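Local coordinates for protein carboxypeptidase A (Helicoverpa armigera, PDB 1JQG) that probably removes C-terminal residues from peptides as a zinc metallocarboxypeptidase, captured here as the proenzyme with its activation peptide in place, at residues A[50-55]-A[181-186]; A[93-98]-A[231-236]; A[205-210]-A[416-421]. All coordinates share one frame; numbering follows the deposited sequence.

Interaction 1 of 3, residues A[50-55]-A[181-186]; sequences DVWSDA and HCREWV. With ZN (zinc ion), chain B.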
loop_
_atom_site.group_PDB
_atom_site.type_symbol
_atom_site.label_atom_id
_atom_site.label_comp_id
_atom_site.label_asym_id
_atom_site.label_seq_id
_atom_site.Cartn_x
_atom_site.Cartn_y
_atom_site.Cartn_z
ATOM N N ASP A 50 -8.244 5.252 14.460
ATOM C CA ASP A 50 -7.333 5.011 13.347
ATOM C C ASP A 50 -6.162 4.141 13.825
ATOM O O ASP A 50 -5.199 4.640 14.423
ATOM C CB ASP A 50 -6.837 6.356 12.801
ATOM C CG ASP A 50 -6.014 6.220 11.540
ATOM O OD1 ASP A 50 -5.939 5.095 11.011
ATOM O OD2 ASP A 50 -5.418 7.207 11.065
ATOM N N VAL A 51 -6.252 2.851 13.565
ATOM C CA VAL A 51 -5.210 1.891 13.888
ATOM C C VAL A 51 -4.129 1.818 12.824
ATOM O O VAL A 51 -4.341 1.276 11.721
ATOM C CB VAL A 51 -5.816 0.480 14.060
ATOM C CG1 VAL A 51 -4.730 -0.527 14.434
ATOM C CG2 VAL A 51 -6.911 0.538 15.112
ATOM N N TRP A 52 -3.006 2.445 13.081
ATOM C CA TRP A 52 -1.859 2.421 12.157
ATOM C C TRP A 52 -1.207 1.040 12.109
ATOM O O TRP A 52 -0.870 0.579 11.038
ATOM C CB TRP A 52 -0.821 3.458 12.618
ATOM C CG TRP A 52 -1.261 4.871 12.449
ATOM C CD1 TRP A 52 -2.483 5.309 11.988
ATOM C CD2 TRP A 52 -0.522 6.062 12.754
ATOM N NE1 TRP A 52 -2.532 6.678 11.979
ATOM C CE2 TRP A 52 -1.327 7.157 12.451
ATOM C CE3 TRP A 52 0.767 6.289 13.239
ATOM C CZ2 TRP A 52 -0.893 8.478 12.609
ATOM C CZ3 TRP A 52 1.200 7.610 13.414
ATOM C CH2 TRP A 52 0.356 8.699 13.092
ATOM N N SER A 53 -1.090 0.383 13.275
ATOM C CA SER A 53 -0.502 -0.953 13.338
ATOM C C SER A 53 -1.100 -1.745 14.491
ATOM O O SER A 53 -1.280 -1.220 15.582
ATOM C CB SER A 53 1.023 -0.922 13.495
ATOM O OG SER A 53 1.338 -0.041 14.568
ATOM N N ASP A 54 -1.446 -3.001 14.246
ATOM C CA ASP A 54 -2.038 -3.841 15.274
ATOM C C ASP A 54 -1.067 -4.232 16.375
ATOM O O ASP A 54 0.109 -4.553 16.215
ATOM C CB ASP A 54 -2.666 -5.084 14.624
ATOM C CG ASP A 54 -3.975 -4.766 13.894
ATOM O OD1 ASP A 54 -3.959 -4.778 12.640
ATOM O OD2 ASP A 54 -4.962 -4.524 14.631
ATOM N N ALA A 55 -1.556 -4.268 17.604
ATOM C CA ALA A 55 -0.818 -4.731 18.762
ATOM C C ALA A 55 -0.737 -6.264 18.807
ATOM O O ALA A 55 -1.729 -6.932 18.609
ATOM C CB ALA A 55 -1.457 -4.293 20.067
ATOM N N HIS A 181 -4.299 2.476 -0.515
ATOM C CA HIS A 181 -4.539 3.270 0.666
ATOM C C HIS A 181 -3.800 4.594 0.459
ATOM O O HIS A 181 -2.572 4.761 0.635
ATOM C CB HIS A 181 -4.039 2.549 1.901
ATOM C CG HIS A 181 -4.919 1.443 2.357
ATOM N ND1 HIS A 181 -4.537 0.320 2.971
ATOM C CD2 HIS A 181 -6.257 1.225 2.319
ATOM C CE1 HIS A 181 -5.390 -0.573 3.337
ATOM N NE2 HIS A 181 -6.507 0.006 2.915
ATOM N N CYS A 182 -4.534 5.622 0.056
ATOM C CA CYS A 182 -4.003 6.902 -0.332
ATOM C C CYS A 182 -3.055 7.609 0.583
ATOM O O CYS A 182 -2.247 8.414 0.102
ATOM C CB CYS A 182 -5.233 7.705 -0.699
ATOM S SG CYS A 182 -6.548 7.828 0.504
ATOM N N ARG A 183 -3.023 7.329 1.864
ATOM C CA ARG A 183 -2.133 7.997 2.812
ATOM C C ARG A 183 -0.735 7.387 2.838
ATOM O O ARG A 183 0.203 7.953 3.418
ATOM C CB ARG A 183 -2.634 7.968 4.240
ATOM C CG ARG A 183 -2.820 6.620 4.878
ATOM C CD ARG A 183 -3.515 6.721 6.226
ATOM N NE ARG A 183 -3.457 5.459 6.980
ATOM C CZ ARG A 183 -4.127 5.290 8.117
ATOM N NH1 ARG A 183 -4.843 6.268 8.640
ATOM N NH2 ARG A 183 -4.060 4.185 8.817
ATOM N N GLU A 184 -0.591 6.214 2.205
ATOM C CA GLU A 184 0.722 5.582 2.137
ATOM C C GLU A 184 1.572 6.104 0.980
ATOM O O GLU A 184 1.766 5.403 -0.017
ATOM C CB GLU A 184 0.554 4.068 2.041
ATOM C CG GLU A 184 -0.290 3.519 3.141
ATOM C CD GLU A 184 -0.692 2.087 2.890
ATOM O OE1 GLU A 184 -1.344 1.704 3.898
ATOM O OE2 GLU A 184 -0.373 1.570 1.834
ATOM N N TRP A 185 2.042 7.350 1.103
ATOM C CA TRP A 185 2.722 8.074 0.059
ATOM C C TRP A 185 4.021 7.483 -0.400
ATOM O O TRP A 185 4.359 7.476 -1.572
ATOM C CB TRP A 185 2.987 9.536 0.478
ATOM C CG TRP A 185 1.751 10.386 0.487
ATOM C CD1 TRP A 185 0.451 9.984 0.329
ATOM C CD2 TRP A 185 1.703 11.810 0.676
ATOM N NE1 TRP A 185 -0.394 11.082 0.411
ATOM C CE2 TRP A 185 0.349 12.199 0.634
ATOM C CE3 TRP A 185 2.692 12.792 0.892
ATOM C CZ2 TRP A 185 -0.033 13.522 0.785
ATOM C CZ3 TRP A 185 2.288 14.112 1.041
ATOM C CH2 TRP A 185 0.943 14.461 0.990
ATOM N N VAL A 186 4.752 6.835 0.486
ATOM C CA VAL A 186 6.009 6.187 0.166
ATOM C C VAL A 186 5.868 5.009 -0.804
ATOM O O VAL A 186 6.879 4.523 -1.316
ATOM C CB VAL A 186 6.743 5.782 1.464
ATOM C CG1 VAL A 186 6.183 4.548 2.168
ATOM C CG2 VAL A 186 8.233 5.595 1.173
HETATM ZN ZN ZN B . -2.411 -0.222 3.424
HETATM O O HOH W 1 -3.227 1.588 8.790
HETATM O O HOH W 2 -2.295 -1.749 5.330
#

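Interaction 2 of 3, residues A[93-98]-A[231-236]; sequences EQLELE and DRYWRK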
loop_
_atom_site.group_PDB
_atom_site.type_symbol
_atom_site.label_atom_id
_atom_site.label_comp_id
_atom_site.label_asym_id
_atom_site.label_seq_id
_atom_site.Cartn_x
_atom_site.Cartn_y
_atom_site.Cartn_z
ATOM N N GLU A 93 1.738 19.108 14.523
ATOM C CA GLU A 93 3.105 19.567 14.390
ATOM C C GLU A 93 3.931 18.710 13.453
ATOM O O GLU A 93 4.778 19.207 12.716
ATOM C CB GLU A 93 3.776 19.593 15.763
ATOM C CG GLU A 93 3.153 20.566 16.751
ATOM C CD GLU A 93 3.888 20.568 18.073
ATOM O OE1 GLU A 93 3.270 20.358 19.140
ATOM O OE2 GLU A 93 5.126 20.790 18.023
ATOM N N GLN A 94 3.669 17.417 13.424
ATOM C CA GLN A 94 4.364 16.492 12.550
ATOM C C GLN A 94 3.892 16.661 11.110
ATOM O O GLN A 94 4.668 16.557 10.162
ATOM C CB GLN A 94 4.163 15.047 13.004
ATOM C CG GLN A 94 4.801 14.706 14.327
ATOM C CD GLN A 94 4.828 13.233 14.641
ATOM O OE1 GLN A 94 3.995 12.425 14.217
ATOM N NE2 GLN A 94 5.853 12.894 15.444
ATOM N N LEU A 95 2.618 16.990 10.946
ATOM C CA LEU A 95 2.048 17.173 9.623
ATOM C C LEU A 95 2.607 18.439 8.985
ATOM O O LEU A 95 2.942 18.496 7.797
ATOM C CB LEU A 95 0.528 17.239 9.719
ATOM C CG LEU A 95 -0.171 15.961 10.176
ATOM C CD1 LEU A 95 -1.666 16.171 10.452
ATOM C CD2 LEU A 95 0.074 14.835 9.185
ATOM N N GLU A 96 2.703 19.490 9.765
ATOM C CA GLU A 96 3.192 20.785 9.351
ATOM C C GLU A 96 4.668 20.745 8.969
ATOM O O GLU A 96 5.087 21.335 7.970
ATOM C CB GLU A 96 2.984 21.768 10.497
ATOM C CG GLU A 96 1.519 22.167 10.662
ATOM C CD GLU A 96 1.335 23.175 11.788
ATOM O OE1 GLU A 96 2.280 23.254 12.608
ATOM O OE2 GLU A 96 0.258 23.808 11.787
ATOM N N LEU A 97 5.429 19.891 9.645
ATOM C CA LEU A 97 6.838 19.697 9.304
ATOM C C LEU A 97 6.988 18.981 7.962
ATOM O O LEU A 97 7.886 19.327 7.181
ATOM C CB LEU A 97 7.542 18.911 10.426
ATOM C CG LEU A 97 9.003 18.563 10.117
ATOM C CD1 LEU A 97 9.794 19.847 10.111
ATOM C CD2 LEU A 97 9.547 17.504 11.064
ATOM N N GLU A 98 6.173 17.965 7.693
ATOM C CA GLU A 98 6.228 17.218 6.449
ATOM C C GLU A 98 5.963 18.160 5.284
ATOM O O GLU A 98 6.757 18.148 4.345
ATOM C CB GLU A 98 5.256 16.044 6.428
ATOM C CG GLU A 98 5.386 15.207 5.157
ATOM C CD GLU A 98 4.191 14.341 4.821
ATOM O OE1 GLU A 98 3.036 14.796 4.912
ATOM O OE2 GLU A 98 4.438 13.157 4.443
ATOM N N ASP A 231 -7.393 16.020 4.480
ATOM C CA ASP A 231 -7.106 14.908 5.368
ATOM C C ASP A 231 -5.903 14.103 4.927
ATOM O O ASP A 231 -5.972 13.082 4.227
ATOM C CB ASP A 231 -8.376 14.063 5.490
ATOM C CG ASP A 231 -8.310 13.133 6.681
ATOM O OD1 ASP A 231 -9.298 13.005 7.402
ATOM O OD2 ASP A 231 -7.238 12.508 6.853
ATOM N N ARG A 232 -4.710 14.426 5.441
ATOM C CA ARG A 232 -3.474 13.712 5.228
ATOM C C ARG A 232 -3.581 12.225 5.579
ATOM O O ARG A 232 -2.911 11.371 4.961
ATOM C CB ARG A 232 -2.326 14.318 6.042
ATOM C CG ARG A 232 -0.947 13.692 5.873
ATOM C CD ARG A 232 -0.463 13.601 4.464
ATOM N NE ARG A 232 0.855 12.972 4.321
ATOM C CZ ARG A 232 1.004 11.627 4.244
ATOM N NH1 ARG A 232 -0.052 10.811 4.309
ATOM N NH2 ARG A 232 2.217 11.057 4.106
ATOM N N TYR A 233 -4.305 11.906 6.665
ATOM C CA TYR A 233 -4.336 10.529 7.130
ATOM C C TYR A 233 -5.522 9.747 6.583
ATOM O O TYR A 233 -5.861 8.687 7.135
ATOM C CB TYR A 233 -4.285 10.480 8.652
ATOM C CG TYR A 233 -2.948 10.835 9.240
ATOM C CD1 TYR A 233 -2.836 11.750 10.298
ATOM C CD2 TYR A 233 -1.778 10.231 8.760
ATOM C CE1 TYR A 233 -1.600 12.063 10.840
ATOM C CE2 TYR A 233 -0.531 10.539 9.291
ATOM C CZ TYR A 233 -0.456 11.453 10.336
ATOM O OH TYR A 233 0.769 11.743 10.869
ATOM N N TRP A 234 -6.142 10.251 5.514
ATOM C CA TRP A 234 -7.215 9.528 4.843
ATOM C C TRP A 234 -6.630 8.304 4.117
ATOM O O TRP A 234 -5.597 8.409 3.442
ATOM C CB TRP A 234 -7.962 10.504 3.935
ATOM C CG TRP A 234 -9.212 9.921 3.327
ATOM C CD1 TRP A 234 -9.366 9.318 2.099
ATOM C CD2 TRP A 234 -10.505 9.880 3.955
ATOM N NE1 TRP A 234 -10.668 8.901 1.939
ATOM C CE2 TRP A 234 -11.388 9.248 3.055
ATOM C CE3 TRP A 234 -10.996 10.319 5.180
ATOM C CZ2 TRP A 234 -12.739 9.029 3.353
ATOM C CZ3 TRP A 234 -12.329 10.118 5.484
ATOM C CH2 TRP A 234 -13.184 9.473 4.572
ATOM N N ARG A 235 -7.326 7.188 4.143
ATOM C CA ARG A 235 -6.893 5.961 3.468
ATOM C C ARG A 235 -7.939 5.371 2.522
ATOM O O ARG A 235 -7.617 4.578 1.644
ATOM C CB ARG A 235 -6.505 4.908 4.512
ATOM C CG ARG A 235 -7.607 4.549 5.488
ATOM C CD ARG A 235 -7.117 3.581 6.563
ATOM N NE ARG A 235 -6.850 2.266 5.988
ATOM C CZ ARG A 235 -7.210 1.127 6.575
ATOM N NH1 ARG A 235 -7.858 1.197 7.734
ATOM N NH2 ARG A 235 -6.937 -0.060 6.032
ATOM N N LYS A 236 -9.213 5.622 2.754
ATOM C CA LYS A 236 -10.283 5.030 1.968
ATOM C C LYS A 236 -10.490 5.818 0.673
ATOM O O LYS A 236 -9.897 6.861 0.357
ATOM C CB LYS A 236 -11.560 5.014 2.815
ATOM C CG LYS A 236 -11.469 4.207 4.085
ATOM C CD LYS A 236 -12.802 4.105 4.822
ATOM C CE LYS A 236 -13.185 5.486 5.384
ATOM N NZ LYS A 236 -14.575 5.380 5.928
#

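Interaction 3 of 3, residues A[205-210]-A[416-421]; sequences SDLINN and GARAAA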
loop_
_atom_site.group_PDB
_atom_site.type_symbol
_atom_site.label_atom_id
_atom_site.label_comp_id
_atom_site.label_asym_id
_atom_site.label_seq_id
_atom_site.Cartn_x
_atom_site.Cartn_y
_atom_site.Cartn_z
ATOM N N SER A 205 18.472 -6.175 -19.219
ATOM C CA SER A 205 17.677 -6.512 -20.384
ATOM C C SER A 205 16.794 -7.738 -20.212
ATOM O O SER A 205 15.748 -7.869 -20.838
ATOM C CB SER A 205 18.619 -6.723 -21.587
ATOM O OG SER A 205 19.496 -7.792 -21.309
ATOM N N ASP A 206 17.193 -8.659 -19.313
ATOM C CA ASP A 206 16.400 -9.866 -19.102
ATOM C C ASP A 206 15.005 -9.573 -18.551
ATOM O O ASP A 206 14.027 -10.245 -18.931
ATOM C CB ASP A 206 17.156 -10.825 -18.198
ATOM C CG ASP A 206 17.352 -10.334 -16.780
ATOM O OD1 ASP A 206 17.916 -9.249 -16.533
ATOM O OD2 ASP A 206 16.895 -11.102 -15.889
ATOM N N LEU A 207 14.896 -8.521 -17.717
ATOM C CA LEU A 207 13.644 -8.181 -17.064
ATOM C C LEU A 207 12.590 -7.615 -18.008
ATOM O O LEU A 207 11.407 -7.756 -17.739
ATOM C CB LEU A 207 13.855 -7.189 -15.925
ATOM C CG LEU A 207 14.739 -7.662 -14.756
ATOM C CD1 LEU A 207 14.979 -6.524 -13.777
ATOM C CD2 LEU A 207 14.151 -8.819 -13.979
ATOM N N ILE A 208 12.999 -6.979 -19.091
ATOM C CA ILE A 208 12.076 -6.450 -20.073
ATOM C C ILE A 208 11.808 -7.374 -21.246
ATOM O O ILE A 208 10.680 -7.377 -21.740
ATOM C CB ILE A 208 12.545 -5.092 -20.629
ATOM C CG1 ILE A 208 14.016 -5.131 -21.007
ATOM C CG2 ILE A 208 12.315 -4.015 -19.587
ATOM C CD1 ILE A 208 14.522 -4.050 -21.929
ATOM N N ASN A 209 12.827 -8.128 -21.666
ATOM C CA ASN A 209 12.680 -9.057 -22.764
ATOM C C ASN A 209 11.834 -10.300 -22.459
ATOM O O ASN A 209 11.064 -10.738 -23.322
ATOM C CB ASN A 209 14.083 -9.469 -23.278
ATOM C CG ASN A 209 14.681 -8.414 -24.184
ATOM O OD1 ASN A 209 13.975 -7.895 -25.058
ATOM N ND2 ASN A 209 15.939 -8.095 -23.982
ATOM N N ASN A 210 12.066 -10.897 -21.288
ATOM C CA ASN A 210 11.374 -12.144 -20.947
ATOM C C ASN A 210 10.101 -11.989 -20.125
ATOM O O ASN A 210 9.493 -12.957 -19.705
ATOM C CB ASN A 210 12.364 -13.086 -20.267
ATOM C CG ASN A 210 13.498 -13.480 -21.208
ATOM O OD1 ASN A 210 13.249 -13.875 -22.360
ATOM N ND2 ASN A 210 14.720 -13.376 -20.682
ATOM N N GLY A 416 12.075 -11.267 -7.144
ATOM C CA GLY A 416 10.804 -11.978 -7.065
ATOM C C GLY A 416 10.252 -12.297 -8.448
ATOM O O GLY A 416 9.808 -13.434 -8.696
ATOM N N ALA A 417 10.322 -11.292 -9.328
ATOM C CA ALA A 417 9.836 -11.430 -10.693
ATOM C C ALA A 417 10.562 -12.563 -11.426
ATOM O O ALA A 417 9.902 -13.313 -12.119
ATOM C CB ALA A 417 9.845 -10.179 -11.552
ATOM N N ARG A 418 11.871 -12.660 -11.225
ATOM C CA ARG A 418 12.666 -13.670 -11.885
ATOM C C ARG A 418 12.414 -15.042 -11.288
ATOM O O ARG A 418 12.375 -16.074 -12.008
ATOM C CB ARG A 418 14.178 -13.328 -11.824
ATOM C CG ARG A 418 14.574 -12.227 -12.795
ATOM C CD ARG A 418 16.080 -12.046 -12.956
ATOM N NE ARG A 418 16.647 -11.300 -11.868
ATOM C CZ ARG A 418 17.435 -10.241 -11.997
ATOM N NH1 ARG A 418 17.729 -9.827 -13.205
ATOM N NH2 ARG A 418 17.942 -9.568 -10.967
ATOM N N ALA A 419 12.303 -15.089 -9.960
ATOM C CA ALA A 419 11.989 -16.331 -9.255
ATOM C C ALA A 419 10.581 -16.824 -9.553
ATOM O O ALA A 419 10.367 -18.009 -9.814
ATOM C CB ALA A 419 12.135 -16.142 -7.748
ATOM N N ALA A 420 9.621 -15.881 -9.589
ATOM C CA ALA A 420 8.227 -16.237 -9.852
ATOM C C ALA A 420 8.065 -16.663 -11.309
ATOM O O ALA A 420 7.290 -17.553 -11.627
ATOM C CB ALA A 420 7.334 -15.062 -9.511
ATOM N N ALA A 421 8.769 -16.020 -12.227
ATOM C CA ALA A 421 8.740 -16.304 -13.638
ATOM C C ALA A 421 9.367 -17.678 -13.881
ATOM O O ALA A 421 8.836 -18.483 -14.648
ATOM C CB ALA A 421 9.512 -15.246 -14.434
#

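Interaction 1 of 3, residues A[50-55]-A[181-186]
Asp50 and Arg183 meet head-on, and their charged ends make the dense part of this contact. OD1 of Asp50 sits in the guanidinium plane and takes both terminal nitrogens on its syn side. NH1 of Arg183 reaches that OD1 at 2.9 Å (155°), and NH2 of Arg183 reaches it at 3.0 Å. This double grip on OD1 is the main one: OD2 of Asp50 comes to 2.7 Å from NH1 of Arg183, but that bond is bent and weak as a hydrogen bond. The same OD2 receives a weak bond from the indole NE1 of Trp52, which helps hold the carboxylate's rotation. Arg183 reaches across with an extended chain from CG to NE, its CG tucked between backbone N and carbonyl carbon (chi1 61°). Its NH1 is held as well by the carbonyl of Tyr233.

His181, Arg183 and Glu184 belong to the HXXE zinc motif of M14 carboxypeptidases, folded here as a type I turn. His181 binds the zinc through ND1 at 2.2 Å, Glu184 binds it through OE1, and His306 and water 2 join them. Arg183, the residue just before the ligand Glu184, is engaged by an aspartate of the activation peptide near the metal but not at it, consistent with a pro-segment that shields the active site.

Past Asp50, at Val51 and Trp52, the fit relaxes. The indole of Trp52 stands steeply to the guanidinium, planes 80° apart, and its CD1 comes no nearer than 3.7 Å to NH2 of Arg183. The carbonyl O of Val51 is joined to Arg183 by a solvent molecule: water 1 accepts from NH2 of Arg183 at 2.7 Å and donates to the O of Val51 at 3.2 Å.

Interaction 2 of 3, residues A[93-98]-A[231-236]
The guanidinium of Arg232 and the carboxylate of Glu98 lie nearly in one plane, 17° apart, and meet edge to edge. The arginine offers its side: NE bonds OE1 of Glu98 at 2.9 Å (158°), while NH2 bonds OE2 of Glu98 at 3.1 Å. Each oxygen uses its syn lone pair, so two nearly straight bonds fix how both groups are rotated. At the remaining edge NH1 of Arg232 gives a hydrogen bond to the carbonyl of Arg183, and the guanidinium also makes a cation-pi contact with Trp185. OE2 of Glu98 accepts a further bond from the backbone N of Val397, which probably helps compensate its charge in this buried setting.

CG of Arg232, anti to the backbone N (chi1 -178°), faces Leu95, and a bend at chi2 turns CD and the guanidinium toward Glu98. Leu95 packs in at that point, its CD2 lying 3.6 Å from CG of Arg232. The same methyl also touches the outer end of the Tyr233 ring, with CD2 of Leu95 at 3.6 Å from CZ of Tyr233, the leucine and the ring meeting at a slant.

Leu95 and Glu98, three positions apart, point from one side of helix 92-108 onto the type I turn from Asp231 to Trp234. This is the helix that, in procarboxypeptidases, connects the globular pro-domain to the enzyme, here seated on a loop of the catalytic domain.

Interaction 3 of 3, residues A[205-210]-A[416-421]
Leu207 and Arg418 bring the two backbones nearest, CA to CA 7.6 Å. On one side is the single short turn of helix 206-209, where N of Asn209 bonds to O of Ser205 and N of Asn210 to O of Asp206. On the other is the end of the long helix 402-421, with regular i to i+4 bonds from Ala420 to Gly416 and from Ala421 to Ala417. At this spacing the small alanines of 416-421 barely contribute, and the arginine does the reaching.

Its chain bends at chi3 (-79°), which swings the guanidinium across the end of the short helix. NH1 of Arg418 then bonds OD2 of Asp206 at 3.1 Å in an almost straight line (168°), on the syn side of the carboxylate, and the two flat groups are within 9° of coplanar. Only this one nitrogen makes a hydrogen bond to the aspartate. It is shared with the carboxylate of Glu204, just ahead of the short helix, so NH1 carries two negative partners. OD2 of Asp206 also lies close to the aliphatic part, 3.2 Å from CD of Arg418.

Leu207 packs against the same arginine. Its CD2 meets CG of Arg418 at 3.6 Å and extends over one face of the guanidinium, 4.1 Å from CZ of Arg418. The leucine is buried further against Trp410 and Lys414 of helix 402-421 and Leu198 of helix 187-200. This is helix packing in the α/β fold of the M14 catalytic domain: the C-terminal helix is tied to the turn that leads into strand 212-216 of the mixed eight-stranded sheet, far from the zinc.

Interactions 1 and 2 are neighbours, their centres 11 Å apart, and both dock the activation peptide on the catalytic domain: one through edge strand 50-53 of the four-stranded pro-domain sheet, the other through helix 92-108. Loops 181-186 and 231-236 touch directly, probably hydrogen-bonded through Arg183 to Arg232 and Tyr233, so the two docking contacts are continuous. Along the chain their segments alternate, 50-55, 93-98, 181-186, 231-236. Interaction 3 stands apart, its centre about 30 Å from that of interaction 1 and 37 Å from that of interaction 2, beyond the chain's centre from interaction 2. It joins helices within the catalytic domain, away from the pro-segment interface.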